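Local atomic coordinates of RagA protein (Porphyromonas gingivalis, PDB entry 6SLN), a protein that probably imports nutrients across the outer membrane of Porphyromonas gingivalis, as a TonB-dependent receptor with a plug domain inside a transmembrane beta barrel. Residues S135-A140 with E342-K347; S228-T233 with A304-A309; R377-F382 with N981-S986. All blocks are in the same frame, centred on the assembly; numbering follows the deposited sequence.

Contact 1: residues S135-A140 with E342-K347; sequences SGDPTA and EPANFK
P138 and A344 carry much of this apolar contact: P138 CD stands 3.6 Å from A344 CB, while P138 CG lies over the backbone at N345 CA, 3.8 Å away. T139 continues the line. Its OG1 is set between the backbone N and the carbonyl carbon (chi1 62°), which leaves CG2 beside the backbone N and anti to the carbonyl carbon, 4.1 Å from F346 CD2, at the edge of the ring and near its plane.

The polar groups bond within the loop and to the loop after strand 363-377, not to 342-347. D137 OD1 accepts both T139 N (2.8 Å) and T139 OG1 (2.6 Å). The first donor arrives nearly along the C-O axis and closes an Asx turn; the second sits 38° above the carboxylate plane. A140 N returns to D137 O in a type I turn, and S135 OG takes D137 N in an ST turn. D137 OD2 goes to A379 N, and T139 OG1 probably also bonds S378 OG.

A plug loop bonded into turns of its own thus presents P138 and a threonine methyl to the start of barrel strand 345-360. The chemistry implies that plug and wall meet here by shape and apolar contact, with the carboxylate's bonding met by turn and neighbouring loop.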
ATOM      1  N   SER A 135     -27.458  10.937  10.312  1.00 49.22           N
ATOM      2  CA  SER A 135     -26.765  11.839   9.410  1.00 46.17           C
ATOM      3  C   SER A 135     -27.404  11.702   8.035  1.00 54.70           C
ATOM      4  O   SER A 135     -27.774  10.603   7.611  1.00 56.75           O
ATOM      5  CB  SER A 135     -25.253  11.550   9.355  1.00 38.21           C
ATOM      6  OG  SER A 135     -24.578  12.415   8.445  1.00 39.60           O
ATOM      7  N   GLY A 136     -27.580  12.835   7.373  1.00 52.86           N
ATOM      8  CA  GLY A 136     -28.094  12.851   6.021  1.00 49.64           C
ATOM      9  C   GLY A 136     -27.040  12.614   4.983  1.00 45.20           C
ATOM     10  O   GLY A 136     -27.320  12.630   3.783  1.00 44.48           O
ATOM     11  N   ASP A 137     -25.815  12.416   5.441  1.00 45.05           N
ATOM     12  CA  ASP A 137     -24.718  12.044   4.571  1.00 46.38           C
ATOM     13  C   ASP A 137     -25.109  10.834   3.712  1.00 49.96           C
ATOM     14  O   ASP A 137     -25.582   9.826   4.253  1.00 51.25           O
ATOM     15  CB  ASP A 137     -23.507  11.738   5.445  1.00 36.57           C
ATOM     16  CG  ASP A 137     -22.272  11.444   4.652  1.00 37.37           C
ATOM     17  OD1 ASP A 137     -22.301  10.476   3.839  1.00 37.77           O
ATOM     18  OD2 ASP A 137     -21.265  12.162   4.882  1.00 39.72           O
ATOM     19  N   PRO A 138     -24.934  10.896   2.389  1.00 48.31           N
ATOM     20  CA  PRO A 138     -25.410   9.791   1.535  1.00 46.05           C
ATOM     21  C   PRO A 138     -24.805   8.449   1.886  1.00 51.29           C
ATOM     22  O   PRO A 138     -25.402   7.419   1.555  1.00 53.26           O
ATOM     23  CB  PRO A 138     -25.003  10.226   0.120  1.00 47.32           C
ATOM     24  CG  PRO A 138     -24.685  11.654   0.225  1.00 49.06           C
ATOM     25  CD  PRO A 138     -24.224  11.925   1.620  1.00 46.75           C
ATOM     26  N   THR A 139     -23.644   8.421   2.541  1.00 47.89           N
ATOM     27  CA  THR A 139     -23.035   7.168   2.962  1.00 53.57           C
ATOM     28  C   THR A 139     -23.369   6.819   4.401  1.00 54.76           C
ATOM     29  O   THR A 139     -22.683   5.994   5.010  1.00 55.09           O
ATOM     30  CB  THR A 139     -21.515   7.205   2.792  1.00 51.63           C
ATOM     31  OG1 THR A 139     -20.967   8.232   3.620  1.00 45.08           O
ATOM     32  CG2 THR A 139     -21.148   7.475   1.358  1.00 60.51           C
ATOM     33  N   ALA A 140     -24.396   7.437   4.967  1.00 56.80           N
ATOM     34  CA  ALA A 140     -24.780   7.111   6.329  1.00 52.16           C
ATOM     35  C   ALA A 140     -25.641   5.854   6.347  1.00 52.98           C
ATOM     36  O   ALA A 140     -26.519   5.663   5.493  1.00 55.59           O
ATOM     37  CB  ALA A 140     -25.527   8.272   6.980  1.00 52.81           C
ATOM     38  N   GLU A 342     -19.371  20.286   1.432  1.00 40.41           N
ATOM     39  CA  GLU A 342     -18.434  19.215   1.744  1.00 48.51           C
ATOM     40  C   GLU A 342     -18.851  17.962   0.982  1.00 42.57           C
ATOM     41  O   GLU A 342     -19.943  17.422   1.208  1.00 38.47           O
ATOM     42  CB  GLU A 342     -18.410  18.950   3.242  1.00 54.43           C
ATOM     43  CG  GLU A 342     -17.039  18.914   3.831  1.00 60.69           C
ATOM     44  CD  GLU A 342     -17.096  18.536   5.284  1.00 68.99           C
ATOM     45  OE1 GLU A 342     -16.601  17.436   5.624  1.00 67.62           O
ATOM     46  OE2 GLU A 342     -17.658  19.330   6.074  1.00 71.42           O
ATOM     47  N   PRO A 343     -18.038  17.511   0.037  1.00 38.47           N
ATOM     48  CA  PRO A 343     -18.512  16.510  -0.917  1.00 39.19           C
ATOM     49  C   PRO A 343     -18.803  15.200  -0.233  1.00 43.39           C
ATOM     50  O   PRO A 343     -18.054  14.753   0.640  1.00 41.30           O
ATOM     51  CB  PRO A 343     -17.345  16.377  -1.892  1.00 39.94           C
ATOM     52  CG  PRO A 343     -16.662  17.704  -1.784  1.00 44.12           C
ATOM     53  CD  PRO A 343     -16.710  18.011  -0.329  1.00 42.49           C
ATOM     54  N   ALA A 344     -19.925  14.603  -0.615  1.00 44.61           N
ATOM     55  CA  ALA A 344     -20.291  13.287  -0.119  1.00 43.13           C
ATOM     56  C   ALA A 344     -21.258  12.682  -1.119  1.00 43.89           C
ATOM     57  O   ALA A 344     -22.046  13.390  -1.746  1.00 43.97           O
ATOM     58  CB  ALA A 344     -20.906  13.341   1.286  1.00 30.04           C
ATOM     59  N   ASN A 345     -21.176  11.368  -1.273  1.00 49.19           N
ATOM     60  CA  ASN A 345     -22.018  10.733  -2.264  1.00 48.34           C
ATOM     61  C   ASN A 345     -21.876   9.224  -2.144  1.00 45.71           C
ATOM     62  O   ASN A 345     -20.927   8.701  -1.549  1.00 38.47           O
ATOM     63  CB  ASN A 345     -21.655  11.177  -3.677  1.00 42.42           C
ATOM     64  CG  ASN A 345     -20.180  11.139  -3.917  1.00 45.68           C
ATOM     65  OD1 ASN A 345     -19.624  10.089  -4.191  1.00 49.72           O
ATOM     66  ND2 ASN A 345     -19.522  12.288  -3.787  1.00 54.13           N
ATOM     67  N   PHE A 346     -22.844   8.541  -2.733  1.00 33.93           N
ATOM     68  CA  PHE A 346     -22.833   7.104  -2.891  1.00 30.36           C
ATOM     69  C   PHE A 346     -23.225   6.849  -4.332  1.00 41.27           C
ATOM     70  O   PHE A 346     -24.358   7.148  -4.725  1.00 41.19           O
ATOM     71  CB  PHE A 346     -23.811   6.439  -1.931  1.00 44.17           C
ATOM     72  CG  PHE A 346     -23.630   4.963  -1.810  1.00 48.86           C
ATOM     73  CD1 PHE A 346     -24.146   4.110  -2.763  1.00 49.32           C
ATOM     74  CD2 PHE A 346     -22.949   4.432  -0.744  1.00 48.19           C
ATOM     75  CE1 PHE A 346     -23.985   2.761  -2.651  1.00 49.23           C
ATOM     76  CE2 PHE A 346     -22.791   3.091  -0.630  1.00 52.78           C
ATOM     77  CZ  PHE A 346     -23.312   2.251  -1.584  1.00 53.45           C
ATOM     78  N   LYS A 347     -22.284   6.341  -5.122  1.00 41.88           N
ATOM     79  CA  LYS A 347     -22.569   5.868  -6.467  1.00 52.33           C
ATOM     80  C   LYS A 347     -22.399   4.354  -6.498  1.00 48.37           C
ATOM     81  O   LYS A 347     -21.475   3.813  -5.882  1.00 47.14           O
ATOM     82  CB  LYS A 347     -21.652   6.528  -7.516  1.00 58.70           C
ATOM     83  CG  LYS A 347     -21.182   7.940  -7.168  1.00 70.78           C
ATOM     84  CD  LYS A 347     -20.618   8.667  -8.399  1.00 79.71           C
ATOM     85  CE  LYS A 347     -20.086  10.059  -8.043  1.00 80.97           C
ATOM     86  NZ  LYS A 347     -18.768   9.986  -7.345  1.00 81.75           N
TER

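Contact 2: residues S228-T233 with A304-A309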
ATOM      1  N   SER A 228     -32.023  16.738  -3.751  1.00 55.01           N
ATOM      2  CA  SER A 228     -31.982  16.672  -2.297  1.00 55.28           C
ATOM      3  C   SER A 228     -31.763  18.069  -1.721  1.00 61.83           C
ATOM      4  O   SER A 228     -30.839  18.775  -2.135  1.00 61.69           O
ATOM      5  CB  SER A 228     -30.869  15.730  -1.829  1.00 53.13           C
ATOM      6  OG  SER A 228     -31.179  14.378  -2.124  1.00 61.73           O
ATOM      7  N   GLN A 229     -32.604  18.460  -0.760  1.00 57.46           N
ATOM      8  CA  GLN A 229     -32.448  19.721  -0.053  1.00 58.29           C
ATOM      9  C   GLN A 229     -32.400  19.499   1.455  1.00 61.62           C
ATOM     10  O   GLN A 229     -32.872  18.481   1.967  1.00 61.51           O
ATOM     11  CB  GLN A 229     -33.589  20.669  -0.378  1.00 62.90           C
ATOM     12  CG  GLN A 229     -33.986  20.657  -1.813  1.00 71.98           C
ATOM     13  CD  GLN A 229     -35.201  21.511  -2.044  1.00 82.13           C
ATOM     14  OE1 GLN A 229     -35.887  21.896  -1.096  1.00 86.45           O
ATOM     15  NE2 GLN A 229     -35.476  21.824  -3.303  1.00 83.77           N
ATOM     16  N   ILE A 230     -31.821  20.473   2.166  1.00 62.88           N
ATOM     17  CA  ILE A 230     -31.807  20.452   3.630  1.00 66.74           C
ATOM     18  C   ILE A 230     -33.236  20.661   4.134  1.00 62.35           C
ATOM     19  O   ILE A 230     -33.953  21.549   3.660  1.00 48.49           O
ATOM     20  CB  ILE A 230     -30.817  21.508   4.161  1.00 57.02           C
ATOM     21  CG1 ILE A 230     -30.553  21.362   5.652  1.00 69.99           C
ATOM     22  CG2 ILE A 230     -31.309  22.891   3.925  1.00 38.73           C
ATOM     23  CD1 ILE A 230     -29.671  22.489   6.188  1.00 68.21           C
ATOM     24  N   LEU A 231     -33.691  19.791   5.045  1.00 56.39           N
ATOM     25  CA  LEU A 231     -35.139  19.656   5.214  1.00 54.41           C
ATOM     26  C   LEU A 231     -35.751  20.655   6.182  1.00 50.87           C
ATOM     27  O   LEU A 231     -36.980  20.741   6.250  1.00 48.15           O
ATOM     28  CB  LEU A 231     -35.531  18.233   5.659  1.00 61.32           C
ATOM     29  CG  LEU A 231     -34.946  17.375   6.796  1.00 62.37           C
ATOM     30  CD1 LEU A 231     -34.960  18.000   8.200  1.00 62.44           C
ATOM     31  CD2 LEU A 231     -35.733  16.080   6.811  1.00 58.35           C
ATOM     32  N   ASN A 232     -34.955  21.410   6.927  1.00 49.60           N
ATOM     33  CA  ASN A 232     -35.540  22.360   7.858  1.00 49.43           C
ATOM     34  C   ASN A 232     -34.616  23.561   7.969  1.00 44.96           C
ATOM     35  O   ASN A 232     -33.399  23.388   8.104  1.00 42.99           O
ATOM     36  CB  ASN A 232     -35.774  21.696   9.222  1.00 54.48           C
ATOM     37  CG  ASN A 232     -36.114  22.685  10.304  1.00 55.87           C
ATOM     38  OD1 ASN A 232     -37.103  23.402  10.216  1.00 57.51           O
ATOM     39  ND2 ASN A 232     -35.304  22.710  11.349  1.00 63.83           N
ATOM     40  N   THR A 233     -35.196  24.767   7.919  1.00 44.08           N
ATOM     41  CA  THR A 233     -34.412  25.997   7.943  1.00 46.49           C
ATOM     42  C   THR A 233     -34.683  26.850   9.176  1.00 52.07           C
ATOM     43  O   THR A 233     -33.986  27.854   9.385  1.00 55.97           O
ATOM     44  CB  THR A 233     -34.651  26.830   6.669  1.00 49.08           C
ATOM     45  OG1 THR A 233     -36.063  26.944   6.361  1.00 46.76           O
ATOM     46  CG2 THR A 233     -33.934  26.160   5.501  1.00 49.78           C
ATOM     47  N   ALA A 304     -23.721  29.207   1.611  1.00 45.64           N
ATOM     48  CA  ALA A 304     -22.273  29.058   1.545  1.00 43.29           C
ATOM     49  C   ALA A 304     -21.836  27.619   1.780  1.00 48.85           C
ATOM     50  O   ALA A 304     -20.777  27.214   1.292  1.00 51.90           O
ATOM     51  CB  ALA A 304     -21.611  29.973   2.573  1.00 46.27           C
ATOM     52  N   LEU A 305     -22.609  26.839   2.550  1.00 50.28           N
ATOM     53  CA  LEU A 305     -22.187  25.499   2.935  1.00 42.39           C
ATOM     54  C   LEU A 305     -23.142  24.374   2.565  1.00 39.06           C
ATOM     55  O   LEU A 305     -22.815  23.219   2.840  1.00 42.18           O
ATOM     56  CB  LEU A 305     -21.884  25.438   4.447  1.00 37.71           C
ATOM     57  CG  LEU A 305     -20.718  26.353   4.816  1.00 39.94           C
ATOM     58  CD1 LEU A 305     -21.055  27.119   6.057  1.00 51.21           C
ATOM     59  CD2 LEU A 305     -19.376  25.627   4.932  1.00 35.86           C
ATOM     60  N   PHE A 306     -24.293  24.659   1.963  1.00 38.46           N
ATOM     61  CA  PHE A 306     -25.213  23.606   1.549  1.00 34.39           C
ATOM     62  C   PHE A 306     -25.821  23.983   0.211  1.00 49.64           C
ATOM     63  O   PHE A 306     -26.038  25.160  -0.088  1.00 54.24           O
ATOM     64  CB  PHE A 306     -26.339  23.354   2.583  1.00 34.86           C
ATOM     65  CG  PHE A 306     -25.863  22.715   3.856  1.00 39.52           C
ATOM     66  CD1 PHE A 306     -25.267  23.473   4.852  1.00 41.16           C
ATOM     67  CD2 PHE A 306     -25.991  21.352   4.045  1.00 38.52           C
ATOM     68  CE1 PHE A 306     -24.825  22.885   6.020  1.00 43.69           C
ATOM     69  CE2 PHE A 306     -25.571  20.761   5.207  1.00 41.35           C
ATOM     70  CZ  PHE A 306     -24.980  21.527   6.196  1.00 46.02           C
ATOM     71  N   LYS A 307     -26.104  22.963  -0.586  1.00 58.19           N
ATOM     72  CA  LYS A 307     -26.536  23.116  -1.964  1.00 61.16           C
ATOM     73  C   LYS A 307     -27.670  22.137  -2.193  1.00 55.35           C
ATOM     74  O   LYS A 307     -27.883  21.218  -1.407  1.00 60.81           O
ATOM     75  CB  LYS A 307     -25.381  22.834  -2.941  1.00 69.25           C
ATOM     76  CG  LYS A 307     -24.709  21.466  -2.679  1.00 84.66           C
ATOM     77  CD  LYS A 307     -23.688  21.026  -3.746  1.00 92.49           C
ATOM     78  CE  LYS A 307     -23.945  19.582  -4.222  1.00 95.36           C
ATOM     79  NZ  LYS A 307     -23.467  19.287  -5.612  1.00 98.17           N
ATOM     80  N   THR A 308     -28.411  22.348  -3.262  1.00 47.69           N
ATOM     81  CA  THR A 308     -29.288  21.306  -3.753  1.00 45.41           C
ATOM     82  C   THR A 308     -28.432  20.307  -4.516  1.00 53.64           C
ATOM     83  O   THR A 308     -27.538  20.691  -5.278  1.00 52.96           O
ATOM     84  CB  THR A 308     -30.374  21.886  -4.654  1.00 49.54           C
ATOM     85  OG1 THR A 308     -31.097  22.889  -3.936  1.00 55.21           O
ATOM     86  CG2 THR A 308     -31.345  20.814  -5.070  1.00 50.17           C
ATOM     87  N   ALA A 309     -28.671  19.019  -4.276  1.00 51.78           N
ATOM     88  CA  ALA A 309     -27.854  18.002  -4.910  1.00 48.80           C
ATOM     89  C   ALA A 309     -28.739  17.036  -5.683  1.00 46.22           C
ATOM     90  O   ALA A 309     -29.862  16.749  -5.262  1.00 47.23           O
ATOM     91  CB  ALA A 309     -27.028  17.242  -3.875  1.00 49.15           C
TER
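S228 and A309 form an antiparallel hydrogen-bonded pair, their CA atoms 5.1 Å apart, with the N and O of each residue engaged. S228 N donates to A309 O at 2.6 Å, with an N-H...O angle of 147°; A309 N answers to S228 O at 3.1 Å, at a straighter 162°. The S228 carbonyl has a further, weaker neighbour in T308 CA, a CA-H...O contact of 3.4 Å.

Next along, Q229 and T308 lie side by side and point the same way, Q229 CG being 4.2 Å from T308 CG2. A first torsion that sets this methyl anti to the T308 backbone N lays it alongside the glutamine, whose chain runs on extended beyond CG. The amide oxygen of Q229, OE1, is satisfied by K987 NZ on the strand that flanks 228-230 on its other edge, and the Q229 backbone bonds K987 as well. The K307 backbone bonds that of M339.

Past the bridge the backbones diverge, and I230 CD1 rests over one face of the F306 ring, 4.4 Å from CD2. M339 touches both side chains.

Such a pair of neighbouring antiparallel strands, fraying where strand 218-230 ends and strand 309-322 begins, is typical of the wall of a TonB-dependent receptor barrel.

Contact 3: residues R377-F382 with N981-S986; sequences RSADYF and NQYPNS
Two loops joined to the barrel wall of this TonB-dependent receptor meet here, one following strand 363-377 and the other leading into the last strand, 986-996. Their central contact is between F382 and Y983. The rings cross obliquely, with centroids 4.5 Å apart and planes at 44°. Y983 CD2 lies over one face of the F382 ring, offset toward its rim, and reaches CD2 of F382 at 3.5 Å. Over the same ring Y983 CB makes a CH-pi contact, 3.9 Å from the centroid and 27° off the normal. With CG anti to the Y983 backbone N (chi1 -165°), the tyrosine ring swings so that CD2 comes over the phenylalanine, whereas CB is placed there by the backbone. At the rim of the phenylalanine, N981 O lies in the ring plane and Q982 O is near it, 3.5 Å from F382 CD1, so carbonyls line the edge while tyrosine carbons cover a face.

A379 CB meets the tyrosine differently, at the ring's edge and in its plane, 3.8 Å from Y983 CE2. N981 closes the other end of the interface: its ND2 packs 3.3 Å from F382 CA, while its OD1 is held by F392 N.

The polar atoms of the second loop are taken up by its surroundings: Y983 OH bonds A340 N, the Q982 amide bonds A974 O through NE2 and D971 N through OE1, and the Y983 backbone bonds G136 of the plug. Helix 390-396 borders the contact through T391, which accompanies N981 and P984 and whose hydroxyl bonds Q982 O, while strand 951-964 runs beside N985 and S986.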
ATOM      1  N   ARG A 377     -18.065   8.526  -0.662  1.00 35.35           N
ATOM      2  CA  ARG A 377     -17.391   9.617   0.012  1.00 38.24           C
ATOM      3  C   ARG A 377     -18.274  10.135   1.134  1.00 51.79           C
ATOM      4  O   ARG A 377     -19.506  10.141   1.037  1.00 53.91           O
ATOM      5  CB  ARG A 377     -17.026  10.788  -0.919  1.00 42.28           C
ATOM      6  CG  ARG A 377     -15.720  11.435  -0.465  1.00 47.20           C
ATOM      7  CD  ARG A 377     -15.574  12.904  -0.794  1.00 47.79           C
ATOM      8  NE  ARG A 377     -15.438  13.153  -2.224  1.00 53.78           N
ATOM      9  CZ  ARG A 377     -14.592  14.034  -2.754  1.00 59.88           C
ATOM     10  NH1 ARG A 377     -13.772  14.752  -1.978  1.00 56.16           N
ATOM     11  NH2 ARG A 377     -14.563  14.197  -4.072  1.00 60.66           N
ATOM     12  N   SER A 378     -17.616  10.596   2.192  1.00 54.59           N
ATOM     13  CA  SER A 378     -18.278  11.079   3.388  1.00 47.50           C
ATOM     14  C   SER A 378     -17.726  12.435   3.758  1.00 46.44           C
ATOM     15  O   SER A 378     -16.534  12.712   3.572  1.00 44.63           O
ATOM     16  CB  SER A 378     -18.084  10.124   4.537  1.00 39.76           C
ATOM     17  OG  SER A 378     -18.676   8.900   4.174  1.00 48.80           O
ATOM     18  N   ALA A 379     -18.617  13.283   4.249  1.00 41.26           N
ATOM     19  CA  ALA A 379     -18.234  14.586   4.757  1.00 37.61           C
ATOM     20  C   ALA A 379     -17.807  14.372   6.200  1.00 49.73           C
ATOM     21  O   ALA A 379     -18.612  13.953   7.041  1.00 52.69           O
ATOM     22  CB  ALA A 379     -19.393  15.570   4.632  1.00 38.01           C
ATOM     23  N   ASP A 380     -16.536  14.624   6.481  1.00 49.67           N
ATOM     24  CA  ASP A 380     -15.927  14.128   7.700  1.00 53.52           C
ATOM     25  C   ASP A 380     -15.558  15.248   8.657  1.00 54.94           C
ATOM     26  O   ASP A 380     -14.560  15.157   9.370  1.00 71.32           O
ATOM     27  CB  ASP A 380     -14.718  13.260   7.354  1.00 70.93           C
ATOM     28  CG  ASP A 380     -15.132  11.878   6.869  1.00 81.24           C
ATOM     29  OD1 ASP A 380     -16.164  11.355   7.353  1.00 83.18           O
ATOM     30  OD2 ASP A 380     -14.447  11.327   5.988  1.00 83.94           O
ATOM     31  N   TYR A 381     -16.356  16.308   8.689  1.00 47.44           N
ATOM     32  CA  TYR A 381     -16.241  17.304   9.736  1.00 44.92           C
ATOM     33  C   TYR A 381     -17.510  17.433  10.544  1.00 43.74           C
ATOM     34  O   TYR A 381     -17.465  17.955  11.667  1.00 40.27           O
ATOM     35  CB  TYR A 381     -15.858  18.670   9.149  1.00 47.94           C
ATOM     36  CG  TYR A 381     -14.406  18.717   8.734  1.00 50.17           C
ATOM     37  CD1 TYR A 381     -13.409  18.298   9.601  1.00 50.83           C
ATOM     38  CD2 TYR A 381     -14.033  19.148   7.473  1.00 54.10           C
ATOM     39  CE1 TYR A 381     -12.090  18.335   9.237  1.00 53.65           C
ATOM     40  CE2 TYR A 381     -12.708  19.179   7.095  1.00 59.54           C
ATOM     41  CZ  TYR A 381     -11.740  18.770   7.982  1.00 54.99           C
ATOM     42  OH  TYR A 381     -10.416  18.791   7.620  1.00 51.49           O
ATOM     43  N   PHE A 382     -18.622  16.929  10.019  1.00 35.64           N
ATOM     44  CA  PHE A 382     -19.893  17.008  10.707  1.00 37.06           C
ATOM     45  C   PHE A 382     -19.840  16.266  12.036  1.00 51.15           C
ATOM     46  O   PHE A 382     -19.066  15.323  12.224  1.00 56.59           O
ATOM     47  CB  PHE A 382     -21.001  16.460   9.809  1.00 36.33           C
ATOM     48  CG  PHE A 382     -21.368  17.408   8.684  1.00 31.54           C
ATOM     49  CD1 PHE A 382     -22.341  18.361   8.870  1.00 39.26           C
ATOM     50  CD2 PHE A 382     -20.714  17.350   7.472  1.00 35.06           C
ATOM     51  CE1 PHE A 382     -22.673  19.225   7.864  1.00 54.06           C
ATOM     52  CE2 PHE A 382     -21.031  18.217   6.467  1.00 47.76           C
ATOM     53  CZ  PHE A 382     -22.014  19.161   6.666  1.00 54.61           C
ATOM     54  N   ASN A 981     -23.549  19.809  15.468  1.00 40.36           N
ATOM     55  CA  ASN A 981     -23.179  20.027  14.074  1.00 37.85           C
ATOM     56  C   ASN A 981     -23.750  18.941  13.165  1.00 41.99           C
ATOM     57  O   ASN A 981     -23.002  18.196  12.515  1.00 39.29           O
ATOM     58  CB  ASN A 981     -21.656  20.122  13.913  1.00 40.69           C
ATOM     59  CG  ASN A 981     -21.251  20.575  12.504  1.00 45.55           C
ATOM     60  OD1 ASN A 981     -21.935  21.393  11.876  1.00 38.53           O
ATOM     61  ND2 ASN A 981     -20.159  20.026  11.998  1.00 48.54           N
ATOM     62  N   GLN A 982     -25.074  18.843  13.114  1.00 41.71           N
ATOM     63  CA  GLN A 982     -25.706  17.767  12.372  1.00 42.55           C
ATOM     64  C   GLN A 982     -25.479  17.915  10.874  1.00 46.96           C
ATOM     65  O   GLN A 982     -25.507  19.022  10.326  1.00 44.45           O
ATOM     66  CB  GLN A 982     -27.201  17.729  12.666  1.00 42.05           C
ATOM     67  CG  GLN A 982     -27.547  17.744  14.138  1.00 39.18           C
ATOM     68  CD  GLN A 982     -29.028  18.014  14.352  1.00 45.61           C
ATOM     69  OE1 GLN A 982     -29.586  18.963  13.790  1.00 50.48           O
ATOM     70  NE2 GLN A 982     -29.675  17.177  15.158  1.00 39.09           N
ATOM     71  N   TYR A 983     -25.212  16.789  10.221  1.00 50.70           N
ATOM     72  CA  TYR A 983     -25.462  16.654   8.794  1.00 47.53           C
ATOM     73  C   TYR A 983     -26.927  16.242   8.696  1.00 49.62           C
ATOM     74  O   TYR A 983     -27.248  15.062   8.867  1.00 61.14           O
ATOM     75  CB  TYR A 983     -24.517  15.625   8.151  1.00 40.03           C
ATOM     76  CG  TYR A 983     -24.469  15.677   6.635  1.00 38.20           C
ATOM     77  CD1 TYR A 983     -25.639  15.831   5.883  1.00 32.73           C
ATOM     78  CD2 TYR A 983     -23.264  15.578   5.956  1.00 31.61           C
ATOM     79  CE1 TYR A 983     -25.611  15.885   4.500  1.00 35.80           C
ATOM     80  CE2 TYR A 983     -23.222  15.645   4.555  1.00 45.72           C
ATOM     81  CZ  TYR A 983     -24.405  15.799   3.830  1.00 43.13           C
ATOM     82  OH  TYR A 983     -24.397  15.862   2.445  1.00 39.52           O
ATOM     83  N   PRO A 984     -27.847  17.175   8.470  1.00 47.82           N
ATOM     84  CA  PRO A 984     -29.273  16.844   8.603  1.00 45.51           C
ATOM     85  C   PRO A 984     -29.708  15.837   7.550  1.00 44.88           C
ATOM     86  O   PRO A 984     -29.120  15.743   6.471  1.00 49.26           O
ATOM     87  CB  PRO A 984     -29.973  18.193   8.399  1.00 49.80           C
ATOM     88  CG  PRO A 984     -28.866  19.249   8.470  1.00 42.26           C
ATOM     89  CD  PRO A 984     -27.623  18.570   8.046  1.00 40.53           C
ATOM     90  N   ASN A 985     -30.734  15.057   7.874  1.00 37.54           N
ATOM     91  CA  ASN A 985     -31.351  14.249   6.836  1.00 44.24           C
ATOM     92  C   ASN A 985     -31.923  15.162   5.764  1.00 51.96           C
ATOM     93  O   ASN A 985     -32.135  16.360   5.971  1.00 54.36           O
ATOM     94  CB  ASN A 985     -32.458  13.355   7.396  1.00 54.44           C
ATOM     95  CG  ASN A 985     -31.919  12.076   8.015  1.00 61.86           C
ATOM     96  OD1 ASN A 985     -31.343  11.225   7.330  1.00 62.01           O
ATOM     97  ND2 ASN A 985     -32.105  11.936   9.322  1.00 63.01           N
ATOM     98  N   SER A 986     -32.163  14.589   4.597  1.00 53.86           N
ATOM     99  CA  SER A 986     -32.504  15.386   3.435  1.00 41.81           C
ATOM    100  C   SER A 986     -33.960  15.181   3.059  1.00 43.96           C
ATOM    101  O   SER A 986     -34.620  14.235   3.499  1.00 50.50           O
ATOM    102  CB  SER A 986     -31.605  15.028   2.257  1.00 41.55           C
ATOM    103  OG  SER A 986     -31.543  13.624   2.112  1.00 50.78           O
TER

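Overall arrangement
Contacts 1 and 3 are buried and adjoining, their centres about 7 Å apart; contact 2 is only partly buried and farther from the chain's centre (20 Å against 12 Å for each of the others). The plug loop ties contacts 1 and 3 together through bonds of residues 135-140 to both loops of contact 3. Contact 2 joins contact 3 by packing, F306 against F382 and I230 against P984; it does not touch contact 1, although both reach the same barrel wall. Chemistry follows place. Strand pairing in contact 2 uses backbone bonds; plug against wall in contact 1 is apolar around an internally bonded turn; loop against loop in contact 3 is aromatic.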